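Local coordinates for protein galactokinase (Bifidobacterium longum subsp. infantis ATCC 15697 = JCM 1222 = DSM 20088, PDB 6TEQ) that probably catalyses the ATP-dependent phosphorylation of galactose, as a GHMP-family galactokinase, and here holds the fluorinated analogue 2-deoxy-2-fluoro-galactose, at residues A[41-46]-A[54-59]; A[135-140]-A[370-375]; A[203-208]-A[217-222]; A[331-336]-A[362-367]. All coordinates share one frame; numbering follows the deposited sequence. Where two conformers were deposited one is given.

Interaction 1: A[41-46]-A[54-59]. With GAF (2-deoxy-2-fluoro-alpha-D-galactopyranose), chain M.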
loop_
_atom_site.group_PDB
_atom_site.type_symbol
_atom_site.label_atom_id
_atom_site.label_comp_id
_atom_site.label_asym_id
_atom_site.label_seq_id
_atom_site.Cartn_x
_atom_site.Cartn_y
_atom_site.Cartn_z
ATOM N N VAL A 41 4.537 3.652 -0.197
ATOM C CA VAL A 41 4.101 4.592 0.866
ATOM C C VAL A 41 3.051 5.543 0.294
ATOM O O VAL A 41 3.260 6.185 -0.736
ATOM C CB VAL A 41 5.277 5.351 1.500
ATOM C CG1 VAL A 41 5.988 4.541 2.545
ATOM C CG2 VAL A 41 6.305 5.732 0.475
ATOM N N ASN A 42 1.964 5.666 1.029
ATOM C CA ASN A 42 0.914 6.627 0.680
ATOM C C ASN A 42 1.372 7.974 1.217
ATOM O O ASN A 42 1.493 8.144 2.417
ATOM C CB ASN A 42 -0.451 6.193 1.172
ATOM C CG ASN A 42 -1.540 6.938 0.450
ATOM O OD1 ASN A 42 -1.310 7.476 -0.630
ATOM N ND2 ASN A 42 -2.686 6.983 1.102
ATOM N N LEU A 43 1.600 8.925 0.337
ATOM C CA LEU A 43 2.065 10.228 0.822
ATOM C C LEU A 43 0.929 10.874 1.613
ATOM O O LEU A 43 1.194 11.517 2.635
ATOM C CB LEU A 43 2.536 11.112 -0.318
ATOM C CG LEU A 43 3.717 10.622 -1.134
ATOM C CD1 LEU A 43 3.916 11.552 -2.290
ATOM C CD2 LEU A 43 4.984 10.501 -0.292
ATOM N N ILE A 44 -0.279 10.833 1.061
ATOM C CA ILE A 44 -1.470 11.433 1.699
ATOM C C ILE A 44 -2.682 10.911 0.957
ATOM O O ILE A 44 -2.550 10.385 -0.134
ATOM C CB ILE A 44 -1.308 12.987 1.615
ATOM C CG1 ILE A 44 -2.245 13.692 2.564
ATOM C CG2 ILE A 44 -1.411 13.540 0.217
ATOM C CD1 ILE A 44 -1.915 15.161 2.794
ATOM N N GLY A 45 -3.813 10.993 1.623
ATOM C CA GLY A 45 -5.081 10.446 1.131
ATOM C C GLY A 45 -5.289 9.082 1.717
ATOM O O GLY A 45 -5.320 8.093 1.003
ATOM N N GLU A 46 -5.428 9.066 3.013
ATOM C CA GLU A 46 -5.477 7.858 3.810
ATOM C C GLU A 46 -6.909 7.590 4.244
ATOM O O GLU A 46 -7.683 8.492 4.608
ATOM C CB GLU A 46 -4.589 8.001 5.039
ATOM C CG GLU A 46 -3.945 6.703 5.466
ATOM C CD GLU A 46 -2.825 6.313 4.487
ATOM O OE1 GLU A 46 -3.101 5.470 3.572
ATOM O OE2 GLU A 46 -1.690 6.892 4.576
ATOM N N LEU A 54 -9.478 10.322 -3.245
ATOM C CA LEU A 54 -8.169 10.578 -3.873
ATOM C C LEU A 54 -7.091 10.022 -2.970
ATOM O O LEU A 54 -7.210 10.108 -1.729
ATOM C CB LEU A 54 -7.894 12.070 -4.061
ATOM C CG LEU A 54 -8.912 12.770 -4.947
ATOM C CD1 LEU A 54 -8.638 14.263 -4.980
ATOM C CD2 LEU A 54 -8.893 12.202 -6.357
ATOM N N CYS A 55 -6.007 9.536 -3.605
ATOM C CA CYS A 55 -4.804 9.024 -2.904
ATOM C C CYS A 55 -3.573 9.517 -3.643
ATOM O O CYS A 55 -3.696 9.972 -4.799
ATOM C CB CYS A 55 -4.795 7.501 -2.800
ATOM S SG CYS A 55 -6.391 6.780 -2.326
ATOM N N LEU A 56 -2.428 9.397 -2.992
ATOM C CA LEU A 56 -1.148 9.824 -3.582
ATOM C C LEU A 56 -0.004 8.946 -3.125
ATOM O O LEU A 56 0.854 9.411 -2.367
ATOM C CB LEU A 56 -0.936 11.302 -3.252
ATOM C CG LEU A 56 0.146 11.981 -4.071
ATOM C CD1 LEU A 56 -0.263 12.100 -5.545
ATOM C CD2 LEU A 56 0.436 13.347 -3.502
ATOM N N PRO A 57 0.027 7.680 -3.600
ATOM C CA PRO A 57 1.162 6.827 -3.252
ATOM C C PRO A 57 2.346 6.953 -4.206
ATOM O O PRO A 57 2.245 7.451 -5.302
ATOM C CB PRO A 57 0.564 5.419 -3.380
ATOM C CG PRO A 57 -0.478 5.545 -4.500
ATOM C CD PRO A 57 -1.109 6.938 -4.236
ATOM N N ILE A 58 3.485 6.544 -3.645
ATOM C CA ILE A 58 4.720 6.240 -4.409
ATOM C C ILE A 58 5.035 4.779 -4.202
ATOM O O ILE A 58 4.674 4.193 -3.135
ATOM C CB ILE A 58 5.890 7.136 -3.995
ATOM C CG1 ILE A 58 6.260 6.972 -2.528
ATOM C CG2 ILE A 58 5.579 8.573 -4.350
ATOM C CD1 ILE A 58 7.579 7.542 -2.152
ATOM N N ALA A 59 5.723 4.226 -5.176
ATOM C CA ALA A 59 6.245 2.859 -5.051
ATOM C C ALA A 59 7.612 2.971 -4.385
ATOM O O ALA A 59 8.467 3.814 -4.803
ATOM C CB ALA A 59 6.357 2.221 -6.396
HETATM C C1 GAF M . -4.623 -0.293 3.989
HETATM C C2 GAF M . -5.392 -0.782 2.781
HETATM F F2 GAF M . -4.788 -1.896 2.301
HETATM C C3 GAF M . -5.471 0.269 1.695
HETATM O O3 GAF M . -6.402 -0.125 0.736
HETATM C C4 GAF M . -5.951 1.635 2.269
HETATM O O4 GAF M . -7.320 1.635 2.656
HETATM C C5 GAF M . -5.086 1.999 3.427
HETATM O O5 GAF M . -5.136 0.983 4.400
HETATM C C6 GAF M . -5.474 3.307 4.085
HETATM O O6 GAF M . -5.332 4.405 3.185
HETATM O O1 GAF M . -3.284 -0.230 3.532
#
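The amide of Asn42 makes its hydrogen bonds in or near its own plane: OD1 takes the Leu56 N-H in the carbonyl plane at 3.2 Å, while ND2 spends its hydrogens within its own segment, on Gly45 O and Glu46 OE1, both lying close to the amide plane. Those two acceptors are met on their faces instead, since ND2 stands well above the Gly45 carbonyl plane and above the carboxylate plane of Glu46, 2.9 Å from OE1 along an almost straight 174° bond. The setting is a beta hairpin, strands 33-42 and 54-70, within the galactose-binding signature of galactokinases. Val41 and Ile58 form a hydrogen-bonded antiparallel pair, with Ile58 N 2.9 Å from Val41 O; Asn42 faces Pro57 in the next, non-hydrogen-bonded pair. Chi1 of Asn42 at -162° sets CG opposite the backbone N and carries the amide across to Leu56. With an alanine at this position, Leu56 N is likely to be left with its weak bond to Ile44 O, and Glu46 OE1, 2.5 Å from O6 of the bound sugar, to lose one of its holds. Gly45 needs to be bare: a CB there would run into Leu54 O. Beyond the regular pairing the strands stay tied by Leu43 N, 2.8 Å from Leu56 O and raised above that carbonyl plane.

Interaction 2: A[135-140]-A[370-375]; sequences LGSGLS and GGSIIA
Ser372 reaches across to the 135-140 loop with its whole short side chain. Its CB lies 3.4 Å from Ser137 O and, further off, beside CD2 of Leu139. Chi1 of -54° turns OG toward the backbone N side and onto the same carbonyl: OG donates to Ser137 O at 2.6 Å, in the carbonyl plane and on a lone pair. The flank of OG is lined with carbon, since CG of Leu139 comes within 3.8 Å of it and the two methyls follow close behind. One residue earlier, Gly371 CA packs 3.4 Å from Ser137 O; a CB there would press on that oxygen, and the positive phi favours glycine anyway.

The loop is the glycine- and serine-rich nucleotide-binding turn of GHMP kinases, leading into helix 141-156. Gly136, Gly138 and Ser140 bind ADP in this protein, although no nucleotide sits in this chain. Ser137 steadies the turn from within: its OG accepts from Leu139 N in an ST turn and also bonds to Pro134 O. Two waters fill in between backbones. One takes the Gly371 N-H at 2.8 Å and donates to Gly136 O; the other takes the Ser372 N-H at 2.9 Å and lies 2.8 Å from Ser137 O.

So strand 372-378 holds the phosphate-binding loop by a single direct bond plus water: the direct bond falls on Ser137 O, one water bridge also reaches Gly136 O, and the hydroxyl proton of Ser372 is committed to the Ser137 oxygen.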
loop_
_atom_site.group_PDB
_atom_site.type_symbol
_atom_site.label_atom_id
_atom_site.label_comp_id
_atom_site.label_asym_id
_atom_site.label_seq_id
_atom_site.Cartn_x
_atom_site.Cartn_y
_atom_site.Cartn_z
ATOM N N LEU A 135 7.912 -6.911 6.818
ATOM C CA LEU A 135 6.682 -7.507 7.341
ATOM C C LEU A 135 6.145 -6.616 8.469
ATOM O O LEU A 135 6.961 -6.118 9.272
ATOM C CB LEU A 135 6.986 -8.923 7.839
ATOM C CG LEU A 135 7.371 -9.884 6.719
ATOM C CD1 LEU A 135 7.845 -11.220 7.267
ATOM C CD2 LEU A 135 6.192 -10.076 5.760
ATOM N N GLY A 136 4.840 -6.398 8.474
ATOM C CA GLY A 136 4.117 -5.661 9.533
ATOM C C GLY A 136 4.343 -4.167 9.489
ATOM O O GLY A 136 3.740 -3.442 10.292
ATOM N N SER A 137 5.058 -3.697 8.476
ATOM C CA SER A 137 5.390 -2.251 8.351
ATOM C C SER A 137 4.246 -1.419 7.780
ATOM O O SER A 137 4.392 -0.182 7.774
ATOM C CB SER A 137 6.616 -2.126 7.483
ATOM O OG SER A 137 6.315 -2.475 6.129
ATOM N N GLY A 138 3.158 -2.014 7.275
ATOM C CA GLY A 138 2.115 -1.221 6.627
ATOM C C GLY A 138 2.596 -0.653 5.293
ATOM O O GLY A 138 2.033 0.324 4.825
ATOM N N LEU A 139 3.640 -1.235 4.696
ATOM C CA LEU A 139 4.169 -0.775 3.403
ATOM C C LEU A 139 3.741 -1.728 2.275
ATOM O O LEU A 139 4.333 -1.682 1.185
ATOM C CB LEU A 139 5.674 -0.611 3.526
ATOM C CG LEU A 139 6.093 0.374 4.616
ATOM C CD1 LEU A 139 7.602 0.394 4.693
ATOM C CD2 LEU A 139 5.585 1.752 4.309
ATOM N N SER A 140 2.744 -2.571 2.485
ATOM C CA SER A 140 2.077 -3.276 1.356
ATOM C C SER A 140 2.856 -4.511 0.881
ATOM O O SER A 140 2.732 -4.871 -0.292
ATOM C CB SER A 140 1.737 -2.322 0.212
ATOM O OG SER A 140 0.969 -1.258 0.726
ATOM N N GLY A 370 -0.612 0.636 13.803
ATOM C CA GLY A 370 0.748 0.126 13.797
ATOM C C GLY A 370 1.422 0.534 12.525
ATOM O O GLY A 370 0.852 1.393 11.816
ATOM N N GLY A 371 2.592 -0.047 12.259
ATOM C CA GLY A 371 3.265 0.128 10.980
ATOM C C GLY A 371 4.168 1.329 10.992
ATOM O O GLY A 371 4.934 1.523 11.932
ATOM N N SER A 372 4.106 2.090 9.902
ATOM C CA SER A 372 5.172 3.078 9.613
ATOM C C SER A 372 4.674 4.521 9.645
ATOM O O SER A 372 3.478 4.804 9.363
ATOM C CB SER A 372 5.866 2.805 8.299
ATOM O OG SER A 372 6.356 1.489 8.201
ATOM N N ILE A 373 5.619 5.406 9.896
ATOM C CA ILE A 373 5.476 6.843 9.671
ATOM C C ILE A 373 6.367 7.242 8.523
ATOM O O ILE A 373 7.373 6.605 8.208
ATOM C CB ILE A 373 5.724 7.690 10.949
ATOM C CG1 ILE A 373 7.196 7.788 11.356
ATOM C CG2 ILE A 373 4.863 7.255 12.084
ATOM C CD1 ILE A 373 7.494 9.096 11.933
ATOM N N ILE A 374 6.038 8.391 7.969
ATOM C CA ILE A 374 6.851 9.085 6.974
ATOM C C ILE A 374 7.002 10.530 7.418
ATOM O O ILE A 374 6.174 11.081 8.121
ATOM C CB ILE A 374 6.248 8.962 5.580
ATOM C CG1 ILE A 374 4.985 9.790 5.445
ATOM C CG2 ILE A 374 6.058 7.486 5.225
ATOM C CD1 ILE A 374 4.313 9.725 4.097
ATOM N N ALA A 375 8.087 11.118 6.967
ATOM C CA ALA A 375 8.381 12.523 7.227
ATOM C C ALA A 375 9.122 13.126 6.055
ATOM O O ALA A 375 10.107 12.525 5.527
ATOM C CB ALA A 375 9.190 12.636 8.517
HETATM O O HOH W 1 4.201 -2.123 13.259
HETATM O O HOH W 2 2.524 1.917 7.527
#

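Interaction 3: A[203-208]-A[217-222]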
loop_
_atom_site.group_PDB
_atom_site.type_symbol
_atom_site.label_atom_id
_atom_site.label_comp_id
_atom_site.label_asym_id
_atom_site.label_seq_id
_atom_site.Cartn_x
_atom_site.Cartn_y
_atom_site.Cartn_z
ATOM N N ALA A 203 4.576 10.562 -7.977
ATOM C CA ALA A 203 3.490 10.044 -7.150
ATOM C C ALA A 203 2.281 9.804 -8.046
ATOM O O ALA A 203 2.116 10.532 -9.024
ATOM C CB ALA A 203 3.261 11.040 -6.022
ATOM N N LEU A 204 1.485 8.842 -7.672
ATOM C CA LEU A 204 0.336 8.447 -8.433
ATOM C C LEU A 204 -0.926 9.125 -7.866
ATOM O O LEU A 204 -1.420 8.767 -6.739
ATOM C CB LEU A 204 0.217 6.937 -8.354
ATOM C CG LEU A 204 -0.903 6.364 -9.228
ATOM C CD1 LEU A 204 -0.459 6.348 -10.670
ATOM C CD2 LEU A 204 -1.279 4.973 -8.781
ATOM N N LEU A 205 -1.395 10.225 -8.459
ATOM C CA LEU A 205 -2.681 10.828 -7.963
ATOM C C LEU A 205 -3.822 9.945 -8.495
ATOM O O LEU A 205 -4.139 9.963 -9.693
ATOM C CB LEU A 205 -2.782 12.266 -8.465
ATOM C CG LEU A 205 -4.070 12.966 -8.124
ATOM C CD1 LEU A 205 -4.380 12.959 -6.632
ATOM C CD2 LEU A 205 -4.049 14.359 -8.693
ATOM N N LEU A 206 -4.315 9.106 -7.598
ATOM C CA LEU A 206 -5.253 8.017 -7.917
ATOM C C LEU A 206 -6.637 8.478 -7.488
ATOM O O LEU A 206 -6.873 8.839 -6.329
ATOM C CB LEU A 206 -4.775 6.776 -7.180
ATOM C CG LEU A 206 -5.752 5.611 -7.231
ATOM C CD1 LEU A 206 -5.786 5.039 -8.629
ATOM C CD2 LEU A 206 -5.344 4.560 -6.233
ATOM N N ASP A 207 -7.558 8.456 -8.442
ATOM C CA ASP A 207 -8.945 8.781 -8.211
ATOM C C ASP A 207 -9.734 7.505 -8.156
ATOM O O ASP A 207 -9.781 6.814 -9.173
ATOM C CB ASP A 207 -9.382 9.770 -9.286
ATOM C CG ASP A 207 -10.777 10.335 -9.074
ATOM O OD1 ASP A 207 -11.619 9.647 -8.462
ATOM O OD2 ASP A 207 -10.983 11.506 -9.524
ATOM N N CYS A 208 -10.274 7.191 -6.983
ATOM C CA CYS A 208 -10.861 5.863 -6.731
ATOM C C CYS A 208 -12.350 5.795 -7.093
ATOM O O CYS A 208 -12.964 4.785 -6.723
ATOM C CB CYS A 208 -10.625 5.491 -5.282
ATOM S SG CYS A 208 -8.835 5.288 -4.991
ATOM N N ASN A 217 -8.230 7.704 -14.279
ATOM C CA ASN A 217 -8.236 7.588 -12.801
ATOM C C ASN A 217 -6.812 7.728 -12.243
ATOM O O ASN A 217 -6.702 7.690 -11.006
ATOM C CB ASN A 217 -8.988 6.373 -12.324
ATOM C CG ASN A 217 -8.269 5.060 -12.444
ATOM O OD1 ASN A 217 -7.102 4.981 -12.882
ATOM N ND2 ASN A 217 -8.939 4.016 -12.031
ATOM N N VAL A 218 -5.828 8.017 -13.082
ATOM C CA VAL A 218 -4.508 8.362 -12.576
ATOM C C VAL A 218 -3.909 9.562 -13.282
ATOM O O VAL A 218 -4.092 9.759 -14.460
ATOM C CB VAL A 218 -3.537 7.193 -12.639
ATOM C CG1 VAL A 218 -3.919 6.086 -11.700
ATOM C CG2 VAL A 218 -3.169 6.711 -14.014
ATOM N N SER A 219 -2.982 10.175 -12.561
ATOM C CA SER A 219 -2.267 11.399 -12.961
ATOM C C SER A 219 -0.880 11.378 -12.310
ATOM O O SER A 219 -0.802 11.505 -11.064
ATOM C CB SER A 219 -3.067 12.603 -12.584
ATOM O OG SER A 219 -2.266 13.754 -12.691
ATOM N N GLN A 220 0.177 11.187 -13.101
ATOM C CA GLN A 220 1.536 11.064 -12.544
ATOM C C GLN A 220 1.981 12.461 -12.107
ATOM O O GLN A 220 2.021 13.389 -12.959
ATOM C CB GLN A 220 2.494 10.487 -13.563
ATOM C CG GLN A 220 2.129 9.085 -14.007
ATOM C CD GLN A 220 2.274 7.997 -12.996
ATOM O OE1 GLN A 220 2.984 8.193 -12.039
ATOM N NE2 GLN A 220 1.648 6.839 -13.256
ATOM N N GLN A 221 2.255 12.649 -10.818
ATOM C CA GLN A 221 2.618 13.953 -10.263
ATOM C C GLN A 221 4.123 13.917 -9.979
ATOM O O GLN A 221 4.634 12.941 -9.393
ATOM C CB GLN A 221 1.847 14.199 -8.975
ATOM C CG GLN A 221 0.371 14.366 -9.201
ATOM C CD GLN A 221 0.131 15.629 -9.983
ATOM O OE1 GLN A 221 0.780 16.649 -9.780
ATOM N NE2 GLN A 221 -0.928 15.609 -10.795
ATOM N N GLU A 222 4.817 14.957 -10.392
ATOM C CA GLU A 222 6.263 15.116 -10.120
ATOM C C GLU A 222 6.481 14.891 -8.626
ATOM O O GLU A 222 5.732 15.470 -7.807
ATOM C CB GLU A 222 6.734 16.498 -10.587
ATOM C CG GLU A 222 6.724 16.710 -12.108
ATOM C CD GLU A 222 7.952 16.144 -12.810
ATOM O OE1 GLU A 222 8.678 15.430 -12.136
ATOM O OE2 GLU A 222 8.190 16.438 -14.025
HETATM O O HOH W 3 -11.147 4.686 -10.098
#
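Leu204, Leu206 and Val218 make the close-packed side of this strand pair. Val218 CG1 sits between the two leucines, 3.6 Å from CD1 of Leu204 and 3.7 Å from CD1 of Leu206. Both leucines have chi1 near 180°, which swings their methyls toward the neighbouring strand. Gln220 closes the row: its NE2 comes 3.4 Å from Leu204 CD1, while its amide is engaged elsewhere, OE1 with Thr199 and NE2 with Arg197 O. The backbones form an antiparallel ladder in which 218-222 runs along 202-207 at a border of the large mixed sheet, and 202-207 is bonded on its other flank to strand 54-70. Gln221 N to Ala203 O is nearly linear (177°), as is Asp207 N to Asn217 O, both at 2.8 Å; the Ser219 N to Leu205 O bond is weak. On the looser face, Leu205 CB stands 4.1 Å from Ser219 CB and 3.9 Å from Gln221 CG, with Val314 of helix 294-318 against it. An alanine in place of Gln221, with no chain to lie beside Leu205 or touch Val314, would probably open a gap between strand and helix. At the far end a water bridges Asp207 O and ND2 of Asn217, 3.0 Å from the latter.

Interaction 4: A[331-336]-A[362-367]. With GAF (2-deoxy-2-fluoro-alpha-D-galactopyranose), chain M.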
loop_
_atom_site.group_PDB
_atom_site.type_symbol
_atom_site.label_atom_id
_atom_site.label_comp_id
_atom_site.label_asym_id
_atom_site.label_seq_id
_atom_site.Cartn_x
_atom_site.Cartn_y
_atom_site.Cartn_z
ATOM N N ALA A 331 -1.626 17.638 9.143
ATOM C CA ALA A 331 -3.099 17.677 9.337
ATOM C C ALA A 331 -3.705 16.305 8.990
ATOM O O ALA A 331 -4.657 15.875 9.606
ATOM C CB ALA A 331 -3.701 18.720 8.437
ATOM N N SER A 332 -3.141 15.612 8.026
ATOM C CA SER A 332 -3.552 14.225 7.709
ATOM C C SER A 332 -3.347 13.328 8.914
ATOM O O SER A 332 -4.284 12.582 9.281
ATOM C CB SER A 332 -2.865 13.740 6.438
ATOM O OG SER A 332 -3.058 12.348 6.276
ATOM N N HIS A 333 -2.139 13.321 9.451
ATOM C CA HIS A 333 -1.898 12.514 10.660
ATOM C C HIS A 333 -2.857 12.907 11.775
ATOM O O HIS A 333 -3.404 12.024 12.436
ATOM C CB HIS A 333 -0.507 12.746 11.183
ATOM C CG HIS A 333 -0.206 11.864 12.313
ATOM N ND1 HIS A 333 0.082 10.490 12.142
ATOM C CD2 HIS A 333 -0.231 12.102 13.645
ATOM C CE1 HIS A 333 0.233 9.942 13.336
ATOM N NE2 HIS A 333 -0.036 10.898 14.276
ATOM N N ASP A 334 -2.962 14.209 12.033
ATOM C CA ASP A 334 -3.751 14.644 13.172
ATOM C C ASP A 334 -5.193 14.189 12.992
ATOM O O ASP A 334 -5.856 13.821 14.013
ATOM C CB ASP A 334 -3.657 16.149 13.402
ATOM C CG ASP A 334 -2.303 16.657 13.795
ATOM O OD1 ASP A 334 -1.411 15.845 14.131
ATOM O OD2 ASP A 334 -2.206 17.901 13.824
ATOM N N SER A 335 -5.680 14.212 11.775
ATOM C CA SER A 335 -7.034 13.750 11.491
ATOM C C SER A 335 -7.121 12.229 11.716
ATOM O O SER A 335 -8.121 11.760 12.240
ATOM C CB SER A 335 -7.365 14.097 10.099
ATOM O OG SER A 335 -8.683 13.740 9.754
ATOM N N LEU A 336 -6.143 11.483 11.229
ATOM C CA LEU A 336 -6.132 10.019 11.417
ATOM C C LEU A 336 -6.085 9.687 12.902
ATOM O O LEU A 336 -6.691 8.704 13.288
ATOM C CB LEU A 336 -4.953 9.435 10.709
ATOM C CG LEU A 336 -5.105 9.412 9.198
ATOM C CD1 LEU A 336 -3.783 9.287 8.483
ATOM C CD2 LEU A 336 -6.101 8.376 8.696
ATOM N N ALA A 362 5.119 15.162 9.202
ATOM C CA ALA A 362 5.245 13.722 9.464
ATOM C C ALA A 362 3.867 13.127 9.744
ATOM O O ALA A 362 2.991 13.797 10.344
ATOM C CB ALA A 362 6.182 13.519 10.654
ATOM N N ARG A 363 3.678 11.876 9.334
ATOM C CA ARG A 363 2.380 11.230 9.468
ATOM C C ARG A 363 2.582 9.734 9.411
ATOM O O ARG A 363 3.441 9.256 8.670
ATOM C CB ARG A 363 1.407 11.669 8.358
ATOM C CG ARG A 363 1.890 11.425 6.940
ATOM C CD ARG A 363 0.989 12.003 5.878
ATOM N NE ARG A 363 -0.259 11.298 5.899
ATOM C CZ ARG A 363 -0.509 10.077 5.414
ATOM N NH1 ARG A 363 -1.645 9.506 5.718
ATOM N NH2 ARG A 363 0.293 9.465 4.600
ATOM N N MET A 364 1.657 9.031 10.036
ATOM C CA MET A 364 1.501 7.608 9.714
ATOM C C MET A 364 1.152 7.448 8.226
ATOM O O MET A 364 0.574 8.349 7.615
ATOM C CB MET A 364 0.433 7.012 10.588
ATOM C CG MET A 364 -0.975 7.622 10.469
ATOM S SD MET A 364 -2.288 6.431 10.685
ATOM C CE MET A 364 -2.174 5.558 9.131
ATOM N N THR A 365 1.501 6.307 7.653
ATOM C CA THR A 365 1.142 5.947 6.262
ATOM C C THR A 365 0.498 4.554 6.245
ATOM O O THR A 365 0.840 3.678 7.090
ATOM C CB THR A 365 2.377 5.987 5.320
ATOM O OG1 THR A 365 1.957 5.962 3.945
ATOM C CG2 THR A 365 3.392 4.894 5.578
ATOM N N GLY A 366 -0.462 4.391 5.343
ATOM C CA GLY A 366 -1.136 3.132 5.192
ATOM C C GLY A 366 -2.352 3.030 6.147
ATOM O O GLY A 366 -2.879 4.027 6.577
ATOM N N GLY A 367 -2.700 1.797 6.511
ATOM C CA GLY A 367 -3.932 1.548 7.262
ATOM C C GLY A 367 -3.897 2.038 8.674
ATOM O O GLY A 367 -4.919 2.395 9.176
HETATM C C1 GAF M . -4.623 -0.293 3.989
HETATM C C2 GAF M . -5.392 -0.782 2.781
HETATM F F2 GAF M . -4.788 -1.896 2.301
HETATM C C3 GAF M . -5.471 0.269 1.695
HETATM O O3 GAF M . -6.402 -0.125 0.736
HETATM C C4 GAF M . -5.951 1.635 2.269
HETATM O O4 GAF M . -7.320 1.635 2.656
HETATM C C5 GAF M . -5.086 1.999 3.427
HETATM O O5 GAF M . -5.136 0.983 4.400
HETATM C C6 GAF M . -5.474 3.307 4.085
HETATM O O6 GAF M . -5.332 4.405 3.185
HETATM O O1 GAF M . -3.284 -0.230 3.532
#
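Met364 N points at ND1 of His333, 3.0 Å away, in a hydrogen bond from strand to helix side chain that is nearly straight at 173°, though tilted from the ring plane. ND1 acts as acceptor here, consistent with a proton on NE2, which is bonded to Asp348. Chi1 of -175° puts CG of His333 opposite the backbone N and directs the ring toward Met364 N; separately, the backbones bring CB of His333 against CB of Arg363. Arg363 in turn grips one hydroxyl: NE is 3.0 Å from Ser332 OG, with a weak second bond from NH1. The Ser332 hydroxyl is also bonded to Glu306.

Among charges, the guanidinium NH1 makes a salt bridge with OE2 of Glu46, a galactose-binding residue. Arg363 is thus in the second shell of the sugar, and Ser332 meets its NE from one layer further out.

Apolar contacts come from Leu336. Its CD1 rests at the guanidinium edge, 3.5 Å from NH1 of Arg363, and 3.8 Å from CG of Met364, whose sulfur passes near Leu336 CB.

Sugar contacts come from the glycines after the strand. Gly367 CA lies 3.2 Å from O5 of the fluorogalactose, a spot where a CB would crowd the ring oxygen, and Gly366 O lies 3.7 Å from its C6.

The helix crosses the strand at 54°. Strand 361-365 ends its five-stranded sheet beside 372-378; helix 322-338 packs on it and also on helix 294-318, and helix 345-356 touches His333 and Met364.

Overall arrangement
From the N terminus, interaction 1 closes first, joining the two strands of a hairpin across a short loop. Interaction 2 opens next, from the nucleotide loop, and closes only at strand 372-378, so that interactions 3 and 4 nest inside its span. Interaction 3, a strand pair, closes the short connection that holds helix 214-217; it extends the sheet of interaction 1, since 202-207 bonds to 54-70, but stays about 10 Å, between nearest atoms, from interaction 2. Interaction 4 is a helix-strand contact and shares the five-stranded sheet with interaction 2 through paired strands 361-365 and 372-378. Interactions 1 and 4 meet at Asn42 O with Thr365 OG1, and both touch the sugar.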